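Local coordinates for protein alcohol oxidase (Myceliophthora thermophila, PDB 6F74) that binds FAD as a VAO-type flavoprotein and probably uses it, with oxygen, to oxidise a substrate such as an alcohol, at residues A[376-381]-A[413-418]; A[211-216]-A[418-423]. All blocks are in the same frame, centred on the assembly; numbering follows the deposited sequence.

Overall arrangement
Helix 415-422 serves both contacts, and F418 belongs to both segments taken from it. In contact 1 its N-terminal half lies against the end of strand 370-378, part of the seven-stranded antiparallel sheet; in contact 2 its C-terminal half reaches across to helix 212-221 of the FAD-binding region. Their centres are about 13 Å apart. Contact 1 is mostly buried and apolar, a phenyl edge on an indole, with a polar pair at its exposed end. Contact 2 is partly buried and leans on tyrosines whose hydroxyls find a common backbone carbonyl, while an arginine and a tryptophan mark its outer side. W416 touches Y216, so the two aromatic groups are continuous.

Contact 1: residues A[376-381]-A[413-418]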
ATOM      1  N   TRP A 376     -11.382 -12.444  12.132  1.00 21.47           N
ATOM      2  CA  TRP A 376     -11.763 -12.002  13.472  1.00 21.95           C
ATOM      3  C   TRP A 376     -13.074 -11.264  13.504  1.00 22.30           C
ATOM      4  O   TRP A 376     -13.507 -10.694  12.497  1.00 22.14           O
ATOM      5  CB  TRP A 376     -10.676 -11.119  14.063  1.00 21.93           C
ATOM      6  CG  TRP A 376     -10.030 -10.158  13.069  1.00 21.51           C
ATOM      7  CD1 TRP A 376     -10.543  -8.988  12.599  1.00 21.52           C
ATOM      8  CD2 TRP A 376      -8.745 -10.299  12.475  1.00 21.08           C
ATOM      9  NE1 TRP A 376      -9.666  -8.397  11.725  1.00 21.10           N
ATOM     10  CE2 TRP A 376      -8.546  -9.173  11.640  1.00 20.82           C
ATOM     11  CE3 TRP A 376      -7.740 -11.270  12.558  1.00 20.93           C
ATOM     12  CZ2 TRP A 376      -7.381  -9.001  10.889  1.00 20.41           C
ATOM     13  CZ3 TRP A 376      -6.593 -11.096  11.828  1.00 20.56           C
ATOM     14  CH2 TRP A 376      -6.414  -9.960  11.000  1.00 20.29           C
ATOM     15  N   THR A 377     -13.698 -11.313  14.675  1.00 22.84           N
ATOM     16  CA  THR A 377     -14.871 -10.536  14.990  1.00 23.34           C
ATOM     17  C   THR A 377     -14.527  -9.581  16.136  1.00 23.75           C
ATOM     18  O   THR A 377     -14.570  -9.972  17.321  1.00 24.20           O
ATOM     19  CB  THR A 377     -16.036 -11.439  15.462  1.00 23.79           C
ATOM     20  OG1 THR A 377     -15.581 -12.317  16.508  1.00 23.97           O
ATOM     21  CG2 THR A 377     -16.573 -12.260  14.303  1.00 23.50           C
ATOM     22  N   ILE A 378     -14.216  -8.345  15.780  1.00 23.65           N
ATOM     23  CA  ILE A 378     -13.984  -7.299  16.780  1.00 24.12           C
ATOM     24  C   ILE A 378     -15.256  -7.009  17.544  1.00 24.90           C
ATOM     25  O   ILE A 378     -16.288  -6.766  16.927  1.00 25.02           O
ATOM     26  CB  ILE A 378     -13.461  -5.993  16.119  1.00 23.87           C
ATOM     27  CG1 ILE A 378     -11.998  -6.241  15.706  1.00 23.25           C
ATOM     28  CG2 ILE A 378     -13.488  -4.818  17.086  1.00 24.48           C
ATOM     29  CD1 ILE A 378     -11.455  -5.260  14.665  1.00 22.82           C
ATOM     30  N   GLY A 379     -15.190  -7.038  18.868  1.00 25.48           N
ATOM     31  CA  GLY A 379     -16.348  -6.756  19.703  1.00 26.32           C
ATOM     32  C   GLY A 379     -17.183  -7.956  20.117  1.00 26.61           C
ATOM     33  O   GLY A 379     -18.175  -7.782  20.808  1.00 27.36           O
ATOM     34  N   LYS A 380     -16.776  -9.177  19.730  1.00 26.08           N
ATOM     35  CA  LYS A 380     -17.556 -10.393  19.999  1.00 26.31           C
ATOM     36  C   LYS A 380     -16.719 -11.462  20.686  1.00 26.23           C
ATOM     37  O   LYS A 380     -15.568 -11.680  20.314  1.00 25.68           O
ATOM     38  CB  LYS A 380     -18.116 -10.949  18.705  1.00 25.83           C
ATOM     39  CG  LYS A 380     -19.137 -10.046  18.005  1.00 26.02           C
ATOM     40  CD  LYS A 380     -19.608 -10.692  16.693  1.00 25.58           C
ATOM     41  CE  LYS A 380     -20.991 -10.283  16.238  1.00 26.03           C
ATOM     42  NZ  LYS A 380     -21.025  -8.916  15.661  1.00 26.05           N
ATOM     43  N   ARG A 381     -17.308 -12.125  21.677  1.00 26.84           N
ATOM     44  CA  ARG A 381     -16.650 -13.225  22.396  1.00 26.90           C
ATOM     45  C   ARG A 381     -16.764 -14.477  21.518  1.00 26.37           C
ATOM     46  O   ARG A 381     -17.417 -14.444  20.485  1.00 26.06           O
ATOM     47  CB  ARG A 381     -17.296 -13.433  23.777  1.00 27.83           C
ATOM     48  CG  ARG A 381     -17.092 -12.241  24.695  1.00 28.45           C
ATOM     49  CD  ARG A 381     -17.473 -12.475  26.151  1.00 29.43           C
ATOM     50  NE  ARG A 381     -16.484 -11.893  27.073  1.00 29.82           N
ATOM     51  CZ  ARG A 381     -16.306 -10.575  27.303  1.00 30.13           C
ATOM     52  NH1 ARG A 381     -17.066  -9.638  26.711  1.00 30.13           N
ATOM     53  NH2 ARG A 381     -15.340 -10.177  28.136  1.00 30.49           N
ATOM     54  N   GLN A 413      -8.952  -9.698  25.255  1.00 27.23           N
ATOM     55  CA  GLN A 413      -9.773  -8.782  26.094  1.00 28.03           C
ATOM     56  C   GLN A 413      -9.698  -7.277  25.703  1.00 27.96           C
ATOM     57  O   GLN A 413     -10.288  -6.434  26.382  1.00 28.68           O
ATOM     58  CB  GLN A 413      -9.447  -8.961  27.578  1.00 28.98           C
ATOM     59  CG  GLN A 413      -9.525 -10.407  28.059  1.00 29.16           C
ATOM     60  CD  GLN A 413     -10.877 -11.074  27.780  1.00 29.11           C
ATOM     61  OE1 GLN A 413     -11.876 -10.678  28.356  1.00 29.75           O
ATOM     62  NE2 GLN A 413     -10.921 -12.092  26.894  1.00 28.40           N
ATOM     63  N   ASP A 414      -9.000  -6.958  24.613  1.00 27.16           N
ATOM     64  CA  ASP A 414      -9.055  -5.612  23.999  1.00 26.98           C
ATOM     65  C   ASP A 414      -8.501  -5.645  22.597  1.00 26.00           C
ATOM     66  O   ASP A 414      -8.008  -6.684  22.133  1.00 25.50           O
ATOM     67  CB  ASP A 414      -8.330  -4.521  24.861  1.00 27.59           C
ATOM     68  CG  ASP A 414      -6.853  -4.357  24.514  1.00 27.13           C
ATOM     69  OD1 ASP A 414      -6.095  -5.323  24.695  1.00 27.00           O
ATOM     70  OD2 ASP A 414      -6.444  -3.262  24.067  1.00 26.96           O
ATOM     71  N   TYR A 415      -8.586  -4.523  21.899  1.00 25.77           N
ATOM     72  CA  TYR A 415      -8.101  -4.461  20.545  1.00 24.91           C
ATOM     73  C   TYR A 415      -6.580  -4.704  20.434  1.00 24.55           C
ATOM     74  O   TYR A 415      -6.105  -5.408  19.531  1.00 23.90           O
ATOM     75  CB  TYR A 415      -8.448  -3.108  19.919  1.00 24.86           C
ATOM     76  CG  TYR A 415      -7.987  -3.026  18.493  1.00 24.02           C
ATOM     77  CD1 TYR A 415      -8.678  -3.713  17.490  1.00 23.57           C
ATOM     78  CD2 TYR A 415      -6.851  -2.306  18.140  1.00 23.73           C
ATOM     79  CE1 TYR A 415      -8.285  -3.650  16.171  1.00 22.89           C
ATOM     80  CE2 TYR A 415      -6.422  -2.248  16.821  1.00 23.01           C
ATOM     81  CZ  TYR A 415      -7.141  -2.929  15.835  1.00 22.60           C
ATOM     82  OH  TYR A 415      -6.757  -2.881  14.520  1.00 21.98           O
ATOM     83  N   TRP A 416      -5.814  -4.081  21.323  1.00 25.02           N
ATOM     84  CA  TRP A 416      -4.370  -4.051  21.155  1.00 24.74           C
ATOM     85  C   TRP A 416      -3.665  -5.347  21.452  1.00 24.69           C
ATOM     86  O   TRP A 416      -2.712  -5.673  20.735  1.00 24.17           O
ATOM     87  CB  TRP A 416      -3.745  -2.909  21.931  1.00 25.29           C
ATOM     88  CG  TRP A 416      -4.198  -1.612  21.368  1.00 25.20           C
ATOM     89  CD1 TRP A 416      -5.058  -0.729  21.949  1.00 25.84           C
ATOM     90  CD2 TRP A 416      -3.887  -1.090  20.083  1.00 24.49           C
ATOM     91  NE1 TRP A 416      -5.289   0.320  21.101  1.00 25.57           N
ATOM     92  CE2 TRP A 416      -4.574   0.126  19.951  1.00 24.73           C
ATOM     93  CE3 TRP A 416      -3.096  -1.540  19.015  1.00 23.73           C
ATOM     94  CZ2 TRP A 416      -4.496   0.904  18.804  1.00 24.22           C
ATOM     95  CZ3 TRP A 416      -3.022  -0.765  17.873  1.00 23.22           C
ATOM     96  CH2 TRP A 416      -3.722   0.440  17.773  1.00 23.46           C
ATOM     97  N   SER A 417      -4.109  -6.091  22.463  1.00 25.26           N
ATOM     98  CA  SER A 417      -3.538  -7.429  22.701  1.00 25.24           C
ATOM     99  C   SER A 417      -3.851  -8.332  21.491  1.00 24.49           C
ATOM    100  O   SER A 417      -3.005  -9.133  21.066  1.00 24.17           O
ATOM    101  CB  SER A 417      -4.067  -8.041  24.004  1.00 26.04           C
ATOM    102  OG  SER A 417      -5.480  -8.274  23.944  1.00 26.10           O
ATOM    103  N   PHE A 418      -5.054  -8.170  20.935  1.00 24.28           N
ATOM    104  CA  PHE A 418      -5.461  -8.849  19.711  1.00 23.63           C
ATOM    105  C   PHE A 418      -4.562  -8.437  18.547  1.00 22.98           C
ATOM    106  O   PHE A 418      -4.078  -9.293  17.797  1.00 22.56           O
ATOM    107  CB  PHE A 418      -6.952  -8.586  19.362  1.00 23.65           C
ATOM    108  CG  PHE A 418      -7.214  -8.543  17.878  1.00 22.97           C
ATOM    109  CD1 PHE A 418      -7.198  -9.711  17.128  1.00 22.57           C
ATOM    110  CD2 PHE A 418      -7.398  -7.327  17.216  1.00 22.78           C
ATOM    111  CE1 PHE A 418      -7.377  -9.671  15.738  1.00 22.02           C
ATOM    112  CE2 PHE A 418      -7.575  -7.280  15.840  1.00 22.22           C
ATOM    113  CZ  PHE A 418      -7.575  -8.450  15.097  1.00 21.85           C
TER
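F418 sets the edge of its phenyl ring on the face of the W376 indole, a T-shaped pair with planes 69° apart. F418 CZ stands over the indole 3.4 Å from W376 CD2, at the junction of the two fused rings, and F418 CE1 lies 3.6 Å from W376 CE3. The indole is placed for this by its first torsion, chi1 39°, which tucks CG between the backbone N and the carbonyl carbon. Its NE1 is held by the carbonyl of P248, which helps to fix the turn of the ring that F418 meets. Beside this pair, I378 extends its CD1 to the edge of the ring of Y415, 3.9 Å from Y415 CE1; the same ring also touches P248 and A249. At the exposed end, R381 NH2 comes within 3.5 Å of Q413 OE1, a loose polar approach with guanidinium and amide planes 61° apart. The helix start is secured by the N-cap D414: its OD2 accepts from W416 N at 2.9 Å, while OD1 takes both S417 N and S417 OG from one face of the carboxylate. With an alanine at position W376, the F418 edge would probably lose its aromatic face and the P248 carbonyl its indole donor. Across the two segments the hold is thus aromatic and aliphatic, joining the strand end to the first turn of the helix, with the W376 side chain about 9 Å from the FAD; the polar approach between them is the R381-Q413 pair, and the buried indole N-H is satisfied by P248.

Contact 2: residues A[211-216]-A[418-423]; sequences QWRDVY and FYWAES
Y216 turns the edge of its ring to the face of Y419, an edge-to-face aromatic pair with centroids 4.9 Å apart and planes at 71°. The touching atom is Y216 CE2, 3.4 Å from Y419 CZ and 3.2 Å from Y419 OH. Y419 extends toward helix 212-221 with CG anti to its backbone N (chi1 178°). The polar ends of both tyrosines go elsewhere: each hydroxyl is hydrogen-bonded to the backbone carbonyl of G229, next to the FAD-binding G230. Apolar packing continues at W420, whose CZ2 lies 4.2 Å from Y216 CD2 and whose NE1 is held by Q220 OE1. On the more exposed side R213 brings NH1 to 3.8 Å from W420 CH2, its chain bent at chi3 and its guanidinium tilted from the indole plane. The two helix segments run roughly antiparallel, at 147°, with axes 13.9 Å apart, too far for their backbones to meet, so long side chains span the separation. Bonding two tyrosines to one carbonyl satisfies their hydroxyls and ties both helices to the loop at G229, with the Y419 side chain about 7 Å from the flavin cofactor.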
ATOM      1  N   GLN A 211       4.991   6.891  11.009  1.00 20.59           N
ATOM      2  CA  GLN A 211       4.598   5.543  10.588  1.00 20.25           C
ATOM      3  C   GLN A 211       3.472   5.090  11.504  1.00 20.59           C
ATOM      4  O   GLN A 211       3.214   5.726  12.537  1.00 21.13           O
ATOM      5  CB  GLN A 211       5.791   4.615  10.641  1.00 20.13           C
ATOM      6  CG  GLN A 211       6.861   4.993   9.631  1.00 19.80           C
ATOM      7  CD  GLN A 211       8.190   4.315   9.934  1.00 19.89           C
ATOM      8  OE1 GLN A 211       8.922   4.773  10.800  1.00 20.29           O
ATOM      9  NE2 GLN A 211       8.518   3.245   9.205  1.00 19.57           N
ATOM     10  N   TRP A 212       2.760   4.037  11.101  1.00 20.33           N
ATOM     11  CA  TRP A 212       1.686   3.494  11.945  1.00 20.65           C
ATOM     12  C   TRP A 212       2.166   3.060  13.332  1.00 21.13           C
ATOM     13  O   TRP A 212       1.444   3.263  14.337  1.00 21.66           O
ATOM     14  CB  TRP A 212       0.920   2.368  11.251  1.00 20.30           C
ATOM     15  CG  TRP A 212      -0.040   2.957  10.299  1.00 20.13           C
ATOM     16  CD1 TRP A 212      -0.005   2.877   8.956  1.00 19.68           C
ATOM     17  CD2 TRP A 212      -1.153   3.792  10.636  1.00 20.52           C
ATOM     18  NE1 TRP A 212      -1.043   3.610   8.415  1.00 19.75           N
ATOM     19  CE2 TRP A 212      -1.756   4.186   9.431  1.00 20.27           C
ATOM     20  CE3 TRP A 212      -1.694   4.244  11.842  1.00 21.12           C
ATOM     21  CZ2 TRP A 212      -2.880   5.002   9.389  1.00 20.60           C
ATOM     22  CZ3 TRP A 212      -2.822   5.056  11.798  1.00 21.46           C
ATOM     23  CH2 TRP A 212      -3.397   5.430  10.582  1.00 21.19           C
ATOM     24  N   ARG A 213       3.383   2.531  13.401  1.00 21.04           N
ATOM     25  CA  ARG A 213       3.947   2.134  14.684  1.00 21.56           C
ATOM     26  C   ARG A 213       3.848   3.287  15.698  1.00 22.20           C
ATOM     27  O   ARG A 213       3.426   3.087  16.818  1.00 22.76           O
ATOM     28  CB  ARG A 213       5.396   1.706  14.530  1.00 21.46           C
ATOM     29  CG  ARG A 213       5.879   0.946  15.748  1.00 21.99           C
ATOM     30  CD  ARG A 213       7.267   0.340  15.443  1.00 21.88           C
ATOM     31  NE  ARG A 213       7.164  -0.874  14.600  1.00 21.41           N
ATOM     32  CZ  ARG A 213       6.701  -2.040  15.039  1.00 21.54           C
ATOM     33  NH1 ARG A 213       6.349  -2.190  16.334  1.00 22.12           N
ATOM     34  NH2 ARG A 213       6.630  -3.090  14.207  1.00 21.14           N
ATOM     35  N   ASP A 214       4.184   4.486  15.264  1.00 22.15           N
ATOM     36  CA  ASP A 214       4.261   5.661  16.151  1.00 22.80           C
ATOM     37  C   ASP A 214       2.865   6.069  16.611  1.00 23.18           C
ATOM     38  O   ASP A 214       2.657   6.419  17.770  1.00 23.91           O
ATOM     39  CB  ASP A 214       4.929   6.828  15.408  1.00 22.60           C
ATOM     40  CG  ASP A 214       6.258   6.440  14.758  1.00 22.18           C
ATOM     41  OD1 ASP A 214       7.180   6.050  15.484  1.00 22.50           O
ATOM     42  OD2 ASP A 214       6.399   6.503  13.508  1.00 21.59           O
ATOM     43  N   VAL A 215       1.910   5.996  15.687  1.00 22.76           N
ATOM     44  CA  VAL A 215       0.523   6.366  15.942  1.00 23.10           C
ATOM     45  C   VAL A 215      -0.112   5.377  16.915  1.00 23.48           C
ATOM     46  O   VAL A 215      -0.816   5.768  17.878  1.00 24.18           O
ATOM     47  CB  VAL A 215      -0.277   6.451  14.621  1.00 22.56           C
ATOM     48  CG1 VAL A 215      -1.754   6.787  14.858  1.00 22.98           C
ATOM     49  CG2 VAL A 215       0.326   7.511  13.729  1.00 22.30           C
ATOM     50  N   TYR A 216       0.186   4.107  16.700  1.00 23.07           N
ATOM     51  CA  TYR A 216      -0.337   3.039  17.541  1.00 23.37           C
ATOM     52  C   TYR A 216       0.069   3.132  19.017  1.00 24.18           C
ATOM     53  O   TYR A 216      -0.706   2.804  19.904  1.00 24.71           O
ATOM     54  CB  TYR A 216       0.117   1.688  16.965  1.00 22.80           C
ATOM     55  CG  TYR A 216      -0.595   1.207  15.703  1.00 22.17           C
ATOM     56  CD1 TYR A 216      -1.783   1.789  15.227  1.00 22.16           C
ATOM     57  CD2 TYR A 216      -0.102   0.100  15.026  1.00 21.66           C
ATOM     58  CE1 TYR A 216      -2.429   1.305  14.107  1.00 21.67           C
ATOM     59  CE2 TYR A 216      -0.742  -0.396  13.906  1.00 21.17           C
ATOM     60  CZ  TYR A 216      -1.898   0.192  13.447  1.00 21.17           C
ATOM     61  OH  TYR A 216      -2.522  -0.352  12.347  1.00 20.75           O
ATOM     62  N   PHE A 418      -5.054  -8.170  20.935  1.00 24.28           N
ATOM     63  CA  PHE A 418      -5.461  -8.849  19.711  1.00 23.63           C
ATOM     64  C   PHE A 418      -4.562  -8.437  18.547  1.00 22.98           C
ATOM     65  O   PHE A 418      -4.078  -9.293  17.797  1.00 22.56           O
ATOM     66  CB  PHE A 418      -6.952  -8.586  19.362  1.00 23.65           C
ATOM     67  CG  PHE A 418      -7.214  -8.543  17.878  1.00 22.97           C
ATOM     68  CD1 PHE A 418      -7.198  -9.711  17.128  1.00 22.57           C
ATOM     69  CD2 PHE A 418      -7.398  -7.327  17.216  1.00 22.78           C
ATOM     70  CE1 PHE A 418      -7.377  -9.671  15.738  1.00 22.02           C
ATOM     71  CE2 PHE A 418      -7.575  -7.280  15.840  1.00 22.22           C
ATOM     72  CZ  PHE A 418      -7.575  -8.450  15.097  1.00 21.85           C
ATOM     73  N   TYR A 419      -4.374  -7.130  18.385  1.00 22.96           N
ATOM     74  CA  TYR A 419      -3.692  -6.599  17.220  1.00 22.37           C
ATOM     75  C   TYR A 419      -2.301  -7.181  17.141  1.00 22.21           C
ATOM     76  O   TYR A 419      -1.873  -7.673  16.095  1.00 21.70           O
ATOM     77  CB  TYR A 419      -3.606  -5.065  17.228  1.00 22.47           C
ATOM     78  CG  TYR A 419      -2.845  -4.542  16.040  1.00 21.90           C
ATOM     79  CD1 TYR A 419      -3.458  -4.428  14.787  1.00 21.43           C
ATOM     80  CD2 TYR A 419      -1.496  -4.275  16.128  1.00 21.85           C
ATOM     81  CE1 TYR A 419      -2.743  -3.991  13.673  1.00 20.94           C
ATOM     82  CE2 TYR A 419      -0.772  -3.843  15.030  1.00 21.35           C
ATOM     83  CZ  TYR A 419      -1.399  -3.703  13.802  1.00 20.89           C
ATOM     84  OH  TYR A 419      -0.650  -3.303  12.691  1.00 20.44           O
ATOM     85  N   TRP A 420      -1.587  -7.088  18.248  1.00 22.71           N
ATOM     86  CA  TRP A 420      -0.186  -7.498  18.266  1.00 22.67           C
ATOM     87  C   TRP A 420      -0.004  -9.012  18.188  1.00 22.62           C
ATOM     88  O   TRP A 420       1.027  -9.484  17.698  1.00 22.42           O
ATOM     89  CB  TRP A 420       0.521  -6.910  19.479  1.00 23.31           C
ATOM     90  CG  TRP A 420       0.624  -5.372  19.382  1.00 23.33           C
ATOM     91  CD1 TRP A 420       0.013  -4.438  20.182  1.00 23.84           C
ATOM     92  CD2 TRP A 420       1.359  -4.635  18.412  1.00 22.85           C
ATOM     93  NE1 TRP A 420       0.332  -3.166  19.765  1.00 23.70           N
ATOM     94  CE2 TRP A 420       1.180  -3.262  18.697  1.00 23.09           C
ATOM     95  CE3 TRP A 420       2.192  -5.005  17.334  1.00 22.30           C
ATOM     96  CZ2 TRP A 420       1.782  -2.257  17.938  1.00 22.76           C
ATOM     97  CZ3 TRP A 420       2.792  -4.014  16.584  1.00 21.98           C
ATOM     98  CH2 TRP A 420       2.595  -2.649  16.893  1.00 22.20           C
ATOM     99  N   ALA A 421      -0.991  -9.761  18.664  1.00 22.86           N
ATOM    100  CA  ALA A 421      -0.959 -11.208  18.593  1.00 22.85           C
ATOM    101  C   ALA A 421      -1.263 -11.720  17.183  1.00 22.21           C
ATOM    102  O   ALA A 421      -0.612 -12.611  16.727  1.00 22.07           O
ATOM    103  CB  ALA A 421      -1.940 -11.791  19.594  1.00 23.35           C
ATOM    104  N   GLU A 422      -2.254 -11.134  16.521  1.00 21.91           N
ATOM    105  CA  GLU A 422      -2.785 -11.641  15.262  1.00 21.43           C
ATOM    106  C   GLU A 422      -2.363 -10.850  14.035  1.00 20.93           C
ATOM    107  O   GLU A 422      -2.537 -11.313  12.906  1.00 20.58           O
ATOM    108  CB  GLU A 422      -4.305 -11.652  15.354  1.00 21.54           C
ATOM    109  CG  GLU A 422      -4.833 -12.474  16.533  1.00 22.06           C
ATOM    110  CD  GLU A 422      -4.783 -13.971  16.306  1.00 22.03           C
ATOM    111  OE1 GLU A 422      -4.492 -14.429  15.157  1.00 21.61           O
ATOM    112  OE2 GLU A 422      -5.036 -14.717  17.272  1.00 22.47           O
ATOM    113  N   SER A 423      -1.814  -9.654  14.243  1.00 20.96           N
ATOM    114  CA  SER A 423      -1.468  -8.736  13.144  1.00 20.53           C
ATOM    115  C   SER A 423      -0.155  -8.027  13.540  1.00 20.63           C
ATOM    116  O   SER A 423       0.685  -8.629  14.224  1.00 20.90           O
ATOM    117  CB  SER A 423      -2.671  -7.812  12.825  1.00 20.48           C
ATOM    118  OG  SER A 423      -2.388  -6.791  11.861  1.00 20.15           O
TER